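Long-range contacts in esterase (Staphylococcus aureus subsp. aureus USA300_TCH1516, PDB 3D7R), which is a putative esterase of the alpha/beta hydrolase fold, probably cleaving ester bonds, although its substrate is not established: residues V259-G264 with Q285-Y290; K195-S200 with K312-S317; N75-S80 with R88-H93; M84-F89 with E129-I134. All coordinates share one frame; numbering follows the deposited sequence.

Contact 1 (V259-G264 with Q285-Y290)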
# COMPACT_ATOMS: atom_id res chain seq x y z
N VAL A 259 6.11 12.65 -4.65
CA VAL A 259 5.09 11.58 -4.58
C VAL A 259 4.64 11.19 -5.99
O VAL A 259 4.48 12.07 -6.87
CB VAL A 259 3.87 11.98 -3.67
CG1 VAL A 259 2.77 10.88 -3.64
CG2 VAL A 259 4.31 12.27 -2.22
N TYR A 260 4.49 9.88 -6.23
CA TYR A 260 4.09 9.34 -7.52
C TYR A 260 2.93 8.47 -7.22
O TYR A 260 3.05 7.55 -6.42
CB TYR A 260 5.23 8.50 -8.13
CG TYR A 260 6.48 9.32 -8.30
CD1 TYR A 260 6.82 9.84 -9.54
CD2 TYR A 260 7.30 9.63 -7.20
CE1 TYR A 260 7.96 10.64 -9.70
CE2 TYR A 260 8.46 10.42 -7.36
CZ TYR A 260 8.76 10.92 -8.62
OH TYR A 260 9.88 11.70 -8.82
N MSE A 261 1.78 8.77 -7.80
CA MSE A 261 0.54 8.07 -7.43
C MSE A 261 -0.08 7.44 -8.66
O MSE A 261 -0.08 8.05 -9.75
CB MSE A 261 -0.44 9.04 -6.76
CG MSE A 261 -1.77 8.40 -6.32
SE MSE A 261 -2.71 9.61 -5.14
CE MSE A 261 -3.09 11.09 -6.37
N PHE A 262 -0.62 6.24 -8.47
CA PHE A 262 -1.28 5.47 -9.53
C PHE A 262 -2.67 5.10 -9.05
O PHE A 262 -2.84 4.69 -7.90
CB PHE A 262 -0.49 4.18 -9.85
CG PHE A 262 0.86 4.45 -10.42
CD1 PHE A 262 1.06 4.41 -11.80
CD2 PHE A 262 1.93 4.81 -9.59
CE1 PHE A 262 2.31 4.70 -12.35
CE2 PHE A 262 3.19 5.10 -10.12
CZ PHE A 262 3.37 5.05 -11.51
N GLY A 263 -3.66 5.27 -9.91
CA GLY A 263 -5.00 4.89 -9.55
C GLY A 263 -5.89 4.77 -10.75
O GLY A 263 -5.47 5.11 -11.85
N GLY A 264 -7.11 4.26 -10.53
CA GLY A 264 -8.10 4.09 -11.61
C GLY A 264 -9.33 4.93 -11.38
O GLY A 264 -9.62 5.33 -10.24
N GLN A 285 4.03 20.95 -3.62
CA GLN A 285 4.71 19.70 -3.39
C GLN A 285 4.62 18.89 -4.69
O GLN A 285 3.54 18.73 -5.27
CB GLN A 285 4.05 18.91 -2.24
CG GLN A 285 4.33 19.44 -0.82
CD GLN A 285 5.80 19.34 -0.38
OE1 GLN A 285 6.31 20.26 0.25
NE2 GLN A 285 6.46 18.23 -0.69
N TYR A 286 5.77 18.42 -5.15
CA TYR A 286 5.86 17.58 -6.34
C TYR A 286 4.94 16.35 -6.28
O TYR A 286 5.06 15.52 -5.37
CB TYR A 286 7.30 17.12 -6.57
CG TYR A 286 7.50 16.55 -7.96
CD1 TYR A 286 7.92 17.37 -9.00
CD2 TYR A 286 7.25 15.20 -8.23
CE1 TYR A 286 8.11 16.87 -10.29
CE2 TYR A 286 7.42 14.69 -9.52
CZ TYR A 286 7.85 15.54 -10.53
OH TYR A 286 8.03 15.06 -11.81
N ILE A 287 4.04 16.22 -7.24
CA ILE A 287 3.20 15.03 -7.35
C ILE A 287 3.00 14.66 -8.83
O ILE A 287 2.71 15.53 -9.66
CB ILE A 287 1.86 15.18 -6.58
CG1 ILE A 287 0.94 13.96 -6.84
CG2 ILE A 287 1.16 16.51 -6.98
CD1 ILE A 287 0.51 13.22 -5.58
N GLU A 288 3.21 13.38 -9.18
CA GLU A 288 2.80 12.87 -10.48
C GLU A 288 1.63 11.94 -10.23
O GLU A 288 1.75 11.02 -9.42
CB GLU A 288 3.94 12.10 -11.18
CG GLU A 288 4.95 12.97 -11.91
CD GLU A 288 6.19 12.22 -12.35
OE1 GLU A 288 6.13 10.98 -12.58
OE2 GLU A 288 7.25 12.87 -12.45
N PHE A 289 0.49 12.19 -10.86
CA PHE A 289 -0.63 11.29 -10.74
C PHE A 289 -0.86 10.63 -12.10
O PHE A 289 -1.15 11.29 -13.10
CB PHE A 289 -1.86 12.05 -10.21
CG PHE A 289 -3.09 11.20 -9.98
CD1 PHE A 289 -3.01 9.81 -9.83
CD2 PHE A 289 -4.34 11.80 -9.89
CE1 PHE A 289 -4.15 9.03 -9.62
CE2 PHE A 289 -5.50 11.04 -9.67
CZ PHE A 289 -5.40 9.65 -9.54
N TYR A 290 -0.67 9.32 -12.14
CA TYR A 290 -0.96 8.54 -13.32
C TYR A 290 -2.37 7.96 -13.12
O TYR A 290 -2.56 7.04 -12.36
CB TYR A 290 0.08 7.43 -13.50
CG TYR A 290 1.50 7.93 -13.71
CD1 TYR A 290 1.99 8.16 -15.00
CD2 TYR A 290 2.35 8.19 -12.62
CE1 TYR A 290 3.31 8.60 -15.21
CE2 TYR A 290 3.67 8.64 -12.82
CZ TYR A 290 4.13 8.84 -14.12
OH TYR A 290 5.41 9.28 -14.35
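One face of the Phe289 ring is covered by the methyl CE of the selenomethionine Met261, which sits over the ring centre, 3.6 Å from Phe289 CG; Met261 O and Gly263 N lie at its edge. The bend at chi3 of Met261 (65°) brings CE over the ring, while SE stays above the face at a distance, completing a Met-aromatic contact. Among the side chains turned to the other face of the sheet, the Phe262 and Tyr290 rings run side by side with planes 7° apart, slid so far that they barely overlap; Tyr290 CD2 lies over one face of Phe262, 3.5 Å from Phe262 CZ. The Tyr260 ring receives the Glu288 carboxylate at its edge, Glu288 OE1 standing 3.3 Å from Tyr260 CD1 with the two planes almost perpendicular. Tyr290 OH donates to that same OE1 at 2.6 Å, from above the carboxylate plane, whereas Tyr260 OH bonds to Glu320. Beneath them five backbone bonds zip the strands, from Val259 N to Tyr286 O (3.1 Å) to Gly263 N to Tyr290 O (3.2 Å). Helix 270-282 packs on the side where Val259 CG1 and Ile287 CD1 meet at 3.8 Å; helix 305-318 covers Phe262 and Tyr290. Two parallel neighbours joined through helix 270-282 make a beta-alpha-beta unit, here at the edge of the alpha/beta hydrolase sheet.

Contact 2 (K195-S200 with K312-S317). With DMS (dimethyl sulfoxide), chain F.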
# COMPACT_ATOMS: atom_id res chain seq x y z
N LYS A 195 11.84 8.99 -2.51
CA LYS A 195 10.56 9.12 -3.21
C LYS A 195 9.50 8.33 -2.48
O LYS A 195 9.82 7.39 -1.74
CB LYS A 195 10.66 8.63 -4.67
CG LYS A 195 11.58 9.46 -5.58
CD LYS A 195 11.68 8.82 -7.01
CE LYS A 195 12.55 9.70 -7.94
NZ LYS A 195 14.00 9.40 -7.70
N LEU A 196 8.23 8.68 -2.71
CA LEU A 196 7.08 7.95 -2.15
C LEU A 196 6.10 7.54 -3.26
O LEU A 196 5.65 8.40 -4.03
CB LEU A 196 6.34 8.80 -1.10
CG LEU A 196 5.02 8.23 -0.53
CD1 LEU A 196 5.27 6.86 0.15
CD2 LEU A 196 4.40 9.24 0.46
N TYR A 197 5.80 6.24 -3.35
CA TYR A 197 4.91 5.72 -4.41
C TYR A 197 3.62 5.23 -3.78
O TYR A 197 3.65 4.49 -2.80
CB TYR A 197 5.60 4.58 -5.20
CG TYR A 197 6.54 5.10 -6.25
CD1 TYR A 197 6.16 5.15 -7.60
CD2 TYR A 197 7.82 5.55 -5.90
CE1 TYR A 197 7.05 5.67 -8.58
CE2 TYR A 197 8.71 6.05 -6.86
CZ TYR A 197 8.31 6.10 -8.19
OH TYR A 197 9.18 6.62 -9.11
N LEU A 198 2.49 5.67 -4.34
CA LEU A 198 1.18 5.29 -3.82
C LEU A 198 0.37 4.64 -4.92
O LEU A 198 0.14 5.25 -5.97
CB LEU A 198 0.44 6.53 -3.30
CG LEU A 198 1.13 7.41 -2.24
CD1 LEU A 198 0.19 8.56 -1.79
CD2 LEU A 198 1.56 6.59 -1.02
N ILE A 199 -0.05 3.39 -4.71
CA ILE A 199 -0.87 2.68 -5.70
C ILE A 199 -2.30 2.50 -5.14
O ILE A 199 -2.51 1.79 -4.15
CB ILE A 199 -0.27 1.30 -6.11
CG1 ILE A 199 1.15 1.46 -6.67
CG2 ILE A 199 -1.20 0.56 -7.10
CD1 ILE A 199 2.01 0.17 -6.62
N SER A 200 -3.27 3.16 -5.77
CA SER A 200 -4.65 3.11 -5.29
C SER A 200 -4.75 3.30 -3.76
O SER A 200 -5.39 2.48 -3.08
CB SER A 200 -5.32 1.78 -5.68
OG SER A 200 -5.52 1.70 -7.07
N LYS A 312 6.17 0.03 -15.91
CA LYS A 312 7.17 0.76 -16.71
C LYS A 312 7.26 2.22 -16.27
O LYS A 312 8.35 2.79 -16.26
CB LYS A 312 6.88 0.68 -18.20
CG LYS A 312 7.10 -0.69 -18.82
CD LYS A 312 6.86 -0.66 -20.35
CE LYS A 312 6.50 -2.05 -20.90
NZ LYS A 312 7.69 -2.79 -21.45
N GLN A 313 6.12 2.83 -15.94
CA GLN A 313 6.11 4.21 -15.43
C GLN A 313 6.82 4.36 -14.08
O GLN A 313 7.50 5.36 -13.84
CB GLN A 313 4.67 4.73 -15.34
CG GLN A 313 4.07 5.01 -16.74
CD GLN A 313 2.57 5.16 -16.72
OE1 GLN A 313 1.88 4.57 -15.88
NE2 GLN A 313 2.06 5.96 -17.64
N ILE A 314 6.63 3.38 -13.20
CA ILE A 314 7.41 3.30 -11.96
C ILE A 314 8.91 3.24 -12.28
O ILE A 314 9.68 4.06 -11.76
CB ILE A 314 6.98 2.09 -11.09
CG1 ILE A 314 5.53 2.30 -10.60
CG2 ILE A 314 7.96 1.92 -9.88
CD1 ILE A 314 4.94 1.13 -9.83
N ALA A 315 9.31 2.32 -13.17
CA ALA A 315 10.72 2.15 -13.55
C ALA A 315 11.33 3.43 -14.15
O ALA A 315 12.44 3.82 -13.79
CB ALA A 315 10.87 0.99 -14.54
N LYS A 316 10.60 4.06 -15.06
CA LYS A 316 11.07 5.30 -15.67
C LYS A 316 11.18 6.45 -14.66
O LYS A 316 12.12 7.24 -14.72
CB LYS A 316 10.16 5.69 -16.84
CG LYS A 316 10.72 6.82 -17.75
CD LYS A 316 10.29 8.20 -17.26
CE LYS A 316 11.15 9.33 -17.85
NZ LYS A 316 11.26 10.49 -16.89
N SER A 317 10.23 6.56 -13.74
CA SER A 317 10.25 7.70 -12.82
C SER A 317 11.16 7.49 -11.59
O SER A 317 11.67 8.47 -11.04
CB SER A 317 8.84 8.03 -12.36
OG SER A 317 8.30 6.93 -11.67
S DMS F . -1.68 7.45 -17.38
O DMS F . -0.39 6.75 -18.38
C1 DMS F . -2.01 9.11 -18.02
C2 DMS F . -3.21 6.62 -17.88
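Helix 305-318 packs across one face of the central sheet of the hydrolase fold; its 312-317 part runs almost antiparallel to strand 195-199, at 171°, with these short axes 11.4 Å apart at closest approach. Tyr197 spans the gap: its OH donates to Ser317 OG at 2.7 Å, and the serine oxygen lies at the edge of the phenol, in the ring plane. With chi1 at 62°, Ser317 OG is tucked between its own backbone N and carbonyl carbon, back over the preceding helical turn, where Gln313 O is 2.8 Å from it. Beside this polar link Ile314 slides past Tyr197 in the opposite direction, its CG2 4.1 Å from Tyr197 CE1, and Ile314 CD1 comes within 4.5 Å of Ile199 CD1. Lys195 extends to the helix end, its CE 3.4 Å from Ser317 O, and its NZ bonds to the carbonyls of Ile318 and Glu320; a positive charge there would probably suit the negative end of the helix dipole. Tyr197 also stacks on Tyr260 of the next strand. On the helix flank, Gln313 OE1 bonds to Tyr292 OH, while Gln313 NE2 donates at 2.7 Å to O of a dimethyl sulfoxide, probably from the crystallisation liquor. The result is a buried helix-on-sheet interface of the three-layer alpha/beta/alpha kind, crossed by the Tyr197-Ser317 hydrogen bond.

Contact 3 (N75-S80 with R88-H93)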
# COMPACT_ATOMS: atom_id res chain seq x y z
N ASN A 75 15.75 -13.27 -7.07
CA ASN A 75 16.26 -14.02 -5.92
C ASN A 75 15.54 -13.56 -4.66
O ASN A 75 15.31 -12.35 -4.46
CB ASN A 75 17.77 -13.87 -5.79
CG ASN A 75 18.49 -14.32 -7.04
OD1 ASN A 75 19.06 -13.51 -7.77
ND2 ASN A 75 18.41 -15.63 -7.33
N LEU A 76 15.20 -14.52 -3.81
CA LEU A 76 14.37 -14.25 -2.62
C LEU A 76 15.12 -14.50 -1.31
O LEU A 76 15.73 -15.56 -1.13
CB LEU A 76 13.09 -15.09 -2.66
CG LEU A 76 11.99 -14.90 -1.61
CD1 LEU A 76 11.32 -13.54 -1.76
CD2 LEU A 76 10.95 -16.00 -1.76
N GLU A 77 15.07 -13.53 -0.40
CA GLU A 77 15.67 -13.68 0.93
C GLU A 77 14.56 -13.78 1.95
O GLU A 77 13.69 -12.90 2.01
CB GLU A 77 16.56 -12.47 1.24
CG GLU A 77 17.77 -12.39 0.36
CD GLU A 77 18.62 -11.16 0.60
OE1 GLU A 77 18.34 -10.39 1.53
OE2 GLU A 77 19.59 -10.95 -0.16
N LYS A 78 14.55 -14.84 2.75
CA LYS A 78 13.46 -15.01 3.69
C LYS A 78 14.02 -14.68 5.07
O LYS A 78 14.63 -15.52 5.72
CB LYS A 78 12.87 -16.43 3.63
CG LYS A 78 12.37 -16.85 2.26
CD LYS A 78 11.90 -18.30 2.26
CE LYS A 78 11.24 -18.66 0.95
NZ LYS A 78 10.72 -20.08 0.91
N LEU A 79 13.83 -13.44 5.49
CA LEU A 79 14.48 -12.94 6.70
C LEU A 79 13.49 -12.66 7.82
O LEU A 79 12.29 -12.78 7.64
CB LEU A 79 15.27 -11.65 6.38
CG LEU A 79 16.25 -11.72 5.21
CD1 LEU A 79 16.84 -10.37 4.91
CD2 LEU A 79 17.36 -12.72 5.53
N SER A 80 14.01 -12.28 8.99
CA SER A 80 13.16 -11.80 10.06
C SER A 80 13.79 -10.61 10.76
O SER A 80 15.01 -10.42 10.71
CB SER A 80 12.84 -12.92 11.06
OG SER A 80 14.02 -13.33 11.68
N ARG A 88 12.91 -10.29 1.08
CA ARG A 88 13.58 -9.36 0.17
C ARG A 88 13.70 -10.01 -1.19
O ARG A 88 14.05 -11.19 -1.30
CB ARG A 88 14.95 -8.99 0.70
CG ARG A 88 14.89 -8.24 2.04
CD ARG A 88 16.13 -7.39 2.23
NE ARG A 88 16.31 -6.93 3.61
CZ ARG A 88 17.27 -6.09 3.98
NH1 ARG A 88 18.09 -5.59 3.07
NH2 ARG A 88 17.38 -5.74 5.26
N PHE A 89 13.39 -9.24 -2.23
CA PHE A 89 13.56 -9.67 -3.60
C PHE A 89 14.68 -8.84 -4.20
O PHE A 89 14.68 -7.61 -4.08
CB PHE A 89 12.31 -9.38 -4.45
CG PHE A 89 11.02 -9.97 -3.91
CD1 PHE A 89 10.40 -11.02 -4.59
CD2 PHE A 89 10.41 -9.44 -2.78
CE1 PHE A 89 9.20 -11.56 -4.11
CE2 PHE A 89 9.22 -9.94 -2.29
CZ PHE A 89 8.60 -11.02 -2.97
N ASN A 90 15.60 -9.50 -4.90
CA ASN A 90 16.56 -8.76 -5.70
C ASN A 90 16.89 -9.52 -6.98
O ASN A 90 16.69 -10.74 -7.06
CB ASN A 90 17.81 -8.33 -4.89
CG ASN A 90 18.45 -9.46 -4.13
OD1 ASN A 90 18.85 -10.47 -4.72
ND2 ASN A 90 18.59 -9.29 -2.83
N PHE A 91 17.37 -8.79 -7.97
CA PHE A 91 17.63 -9.36 -9.29
C PHE A 91 19.02 -8.91 -9.75
O PHE A 91 19.42 -7.75 -9.54
CB PHE A 91 16.55 -8.89 -10.27
CG PHE A 91 16.63 -9.54 -11.64
CD1 PHE A 91 16.50 -10.91 -11.80
CD2 PHE A 91 16.81 -8.75 -12.78
CE1 PHE A 91 16.57 -11.49 -13.08
CE2 PHE A 91 16.88 -9.32 -14.06
CZ PHE A 91 16.76 -10.69 -14.20
N ARG A 92 19.78 -9.84 -10.34
CA ARG A 92 21.13 -9.55 -10.82
C ARG A 92 22.03 -8.89 -9.76
O ARG A 92 22.87 -8.04 -10.10
CB ARG A 92 21.08 -8.74 -12.13
CG ARG A 92 20.62 -9.61 -13.31
CD ARG A 92 20.34 -8.82 -14.58
NE ARG A 92 19.85 -9.73 -15.63
CZ ARG A 92 19.34 -9.33 -16.79
NH1 ARG A 92 19.25 -8.04 -17.07
NH2 ARG A 92 18.92 -10.23 -17.66
N HIS A 93 21.87 -9.30 -8.50
CA HIS A 93 22.68 -8.79 -7.39
C HIS A 93 22.52 -7.26 -7.16
O HIS A 93 23.41 -6.61 -6.57
CB HIS A 93 24.16 -9.13 -7.62
CG HIS A 93 24.51 -10.55 -7.28
ND1 HIS A 93 24.38 -11.07 -6.01
CD2 HIS A 93 25.01 -11.55 -8.04
CE1 HIS A 93 24.77 -12.33 -6.01
NE2 HIS A 93 25.17 -12.65 -7.23
O HOH W 1 19.10 -12.75 -10.31
O HOH W 2 20.11 -11.05 -7.08
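The two-stranded hairpin 75-81/84-90 forms the outer edge of the sheet, and this contact is the half of it away from the turn. Asn75 and Asn90, and likewise Glu77 and Arg88, are antiparallel hydrogen-bonded pairs; Asn75 N reaches Asn90 O at 2.7 Å, somewhat bent, and Glu77 N meets Arg88 O at 2.7 Å, nearly straight. Leu76 and Phe89 form the non-hydrogen-bonded pair between them. Their side chains run side by side, and Leu76 CD1 covers one face of the Phe89 ring in a CH-pi contact, 3.8 Å from the centroid. Strand 75-81 is the outermost of this chain's mixed sheet, with 84-90 inside it, and Trp116 of helix 113-126 touches both Leu76 and Phe89. On the opposite face, a chi1 of 51° sets Asn90 CG between its backbone N and carbonyl carbon, and the amide end comes nearer strand 75-81. There Asn90 ND2 gives Glu77 OE2 a long 3.3 Å bond, 70° out of the carboxylate plane but within the amide plane. Asn90 ND2 also bonds to Glu129. Leu79 CD1 lies 3.7 Å from Arg88 NE, a buried nitrogen without a partner in the model, while the guanidinium NH2 is bridged to Glu160. Where the strands part, two waters bind Asn75 OD1: one accepts from Arg92 N, and the other, which accepts from His93 N, also donates to Asn90 OD1 at 2.7 Å.

Contact 4 (M84-F89 with E129-I134)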
# COMPACT_ATOMS: atom_id res chain seq x y z
N MSE A 84 9.33 -10.62 13.27
CA MSE A 84 8.51 -10.30 12.09
C MSE A 84 9.17 -10.86 10.84
O MSE A 84 10.36 -10.66 10.63
CB MSE A 84 8.37 -8.78 11.93
CG MSE A 84 7.69 -8.34 10.63
SE MSE A 84 7.30 -6.42 10.50
CE MSE A 84 9.11 -5.70 10.44
N GLN A 85 8.40 -11.54 9.99
CA GLN A 85 8.90 -11.99 8.68
C GLN A 85 9.16 -10.80 7.77
O GLN A 85 8.30 -9.93 7.61
CB GLN A 85 7.87 -12.88 7.99
CG GLN A 85 7.71 -14.26 8.61
CD GLN A 85 6.68 -15.03 7.85
OE1 GLN A 85 5.49 -14.86 8.07
NE2 GLN A 85 7.13 -15.84 6.90
N VAL A 86 10.35 -10.77 7.15
CA VAL A 86 10.66 -9.79 6.10
C VAL A 86 11.22 -10.55 4.89
O VAL A 86 12.23 -11.25 4.99
CB VAL A 86 11.67 -8.70 6.54
CG1 VAL A 86 11.90 -7.70 5.39
CG2 VAL A 86 11.17 -7.93 7.78
N PHE A 87 10.55 -10.43 3.75
CA PHE A 87 11.06 -11.00 2.50
C PHE A 87 11.80 -9.93 1.72
O PHE A 87 11.37 -8.78 1.69
CB PHE A 87 9.91 -11.57 1.67
CG PHE A 87 9.20 -12.70 2.35
CD1 PHE A 87 9.65 -14.01 2.18
CD2 PHE A 87 8.09 -12.45 3.18
CE1 PHE A 87 9.01 -15.08 2.85
CE2 PHE A 87 7.44 -13.50 3.83
CZ PHE A 87 7.90 -14.81 3.67
N ARG A 88 12.91 -10.29 1.08
CA ARG A 88 13.58 -9.36 0.17
C ARG A 88 13.70 -10.01 -1.19
O ARG A 88 14.05 -11.19 -1.30
CB ARG A 88 14.95 -8.99 0.70
CG ARG A 88 14.89 -8.24 2.04
CD ARG A 88 16.13 -7.39 2.23
NE ARG A 88 16.31 -6.93 3.61
CZ ARG A 88 17.27 -6.09 3.98
NH1 ARG A 88 18.09 -5.59 3.07
NH2 ARG A 88 17.38 -5.74 5.26
N PHE A 89 13.39 -9.24 -2.23
CA PHE A 89 13.56 -9.67 -3.60
C PHE A 89 14.68 -8.84 -4.20
O PHE A 89 14.68 -7.61 -4.08
CB PHE A 89 12.31 -9.38 -4.45
CG PHE A 89 11.02 -9.97 -3.91
CD1 PHE A 89 10.40 -11.02 -4.59
CD2 PHE A 89 10.41 -9.44 -2.78
CE1 PHE A 89 9.20 -11.56 -4.11
CE2 PHE A 89 9.22 -9.94 -2.29
CZ PHE A 89 8.60 -11.02 -2.97
N GLU A 129 16.21 -3.50 -4.68
CA GLU A 129 15.81 -4.60 -3.82
C GLU A 129 14.47 -4.26 -3.17
O GLU A 129 14.36 -3.24 -2.46
CB GLU A 129 16.86 -4.85 -2.74
CG GLU A 129 16.46 -5.91 -1.75
CD GLU A 129 17.61 -6.29 -0.85
OE1 GLU A 129 17.85 -5.55 0.14
OE2 GLU A 129 18.24 -7.34 -1.12
N VAL A 130 13.47 -5.10 -3.39
CA VAL A 130 12.14 -4.85 -2.83
C VAL A 130 12.01 -5.56 -1.49
O VAL A 130 12.28 -6.77 -1.39
CB VAL A 130 11.03 -5.29 -3.79
CG1 VAL A 130 9.62 -5.18 -3.12
CG2 VAL A 130 11.09 -4.46 -5.07
N VAL A 131 11.62 -4.81 -0.47
CA VAL A 131 11.56 -5.34 0.90
C VAL A 131 10.09 -5.40 1.35
O VAL A 131 9.39 -4.37 1.40
CB VAL A 131 12.41 -4.50 1.89
CG1 VAL A 131 12.37 -5.10 3.30
CG2 VAL A 131 13.88 -4.40 1.39
N LEU A 132 9.66 -6.61 1.67
CA LEU A 132 8.27 -6.91 2.02
C LEU A 132 8.15 -7.36 3.48
O LEU A 132 8.27 -8.55 3.77
CB LEU A 132 7.72 -8.01 1.08
CG LEU A 132 6.29 -8.54 1.29
CD1 LEU A 132 5.25 -7.42 1.16
CD2 LEU A 132 5.97 -9.73 0.36
N PRO A 133 7.94 -6.41 4.42
CA PRO A 133 7.62 -6.76 5.82
C PRO A 133 6.19 -7.27 6.02
O PRO A 133 5.23 -6.67 5.52
CB PRO A 133 7.82 -5.44 6.55
CG PRO A 133 7.49 -4.37 5.50
CD PRO A 133 8.00 -4.96 4.19
N ILE A 134 6.04 -8.40 6.73
CA ILE A 134 4.71 -8.90 7.07
C ILE A 134 4.34 -8.25 8.42
O ILE A 134 4.54 -8.84 9.47
CB ILE A 134 4.67 -10.45 7.11
CG1 ILE A 134 5.27 -11.05 5.82
CG2 ILE A 134 3.25 -10.96 7.34
CD1 ILE A 134 4.66 -10.53 4.48
O HOH W 3 5.58 -11.08 10.50
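Arg88 NH1 and Glu129 OE1 form a salt bridge at 2.9 Å. The oxygen lies near the guanidinium plane and is approached on its syn side, though the two flat groups stand 84° apart. Glu129 CG is anti to the backbone N (chi1 176°), and the extended chain carries the carboxylate across the Arg88 side chain. Glu129 OE1 has a second salt bridge, to Lys98, which would probably spread the buried charge. Backbone bonds join the antiparallel strands: Phe87 with Leu132 and Phe89 with Val130 are hydrogen-bonded pairs, and Ile134 N adds an almost straight bond of 2.9 Å to Gln85 O. At this end a water bridges Gln85 N and Ile134 O. Packing follows on both faces. Phe87 presents its edge to Ile134, Phe87 CE2 to Ile134 CG1 at 3.8 Å, and Phe89 CE2 touches Leu132 CB at 4.2 Å. Opposite them Val86 CG1 presses on Val131 CG1 at 3.4 Å, tighter than usual, and Val131 CG2 lies alongside Arg88 CD at 3.8 Å. Met84 CG rests 3.4 Å from Ile134 O. Helix 113-126 covers the face of Phe89, Val130 and Leu132, helix 143-161 touches Met84, Arg88 and Val131 on the other, and strands 75-81 and 98-102 flank the pair.

Overall arrangement
From the N terminus, contact 3 comes first, folding strands 75-81 and 84-90 into a hairpin with a short loop. Contact 4 starts on that same second strand, sharing Arg88 and Phe89, and closes a longer loop, holding strand 98-102 and helix 113-126, by pairing with strand 129-133. The two touch through Asn90 and Glu129. Far along the chain, contact 2 closes a loop of over a hundred residues between strand 195-199 and the C-terminal helix 305-318, and contact 1 nests inside it. Strands 195-199 and 259-264 are neighbours, so these two touch as well. Contacts 1 and 3 lie at opposite edges of the same sheet, their centres about 28 Å apart.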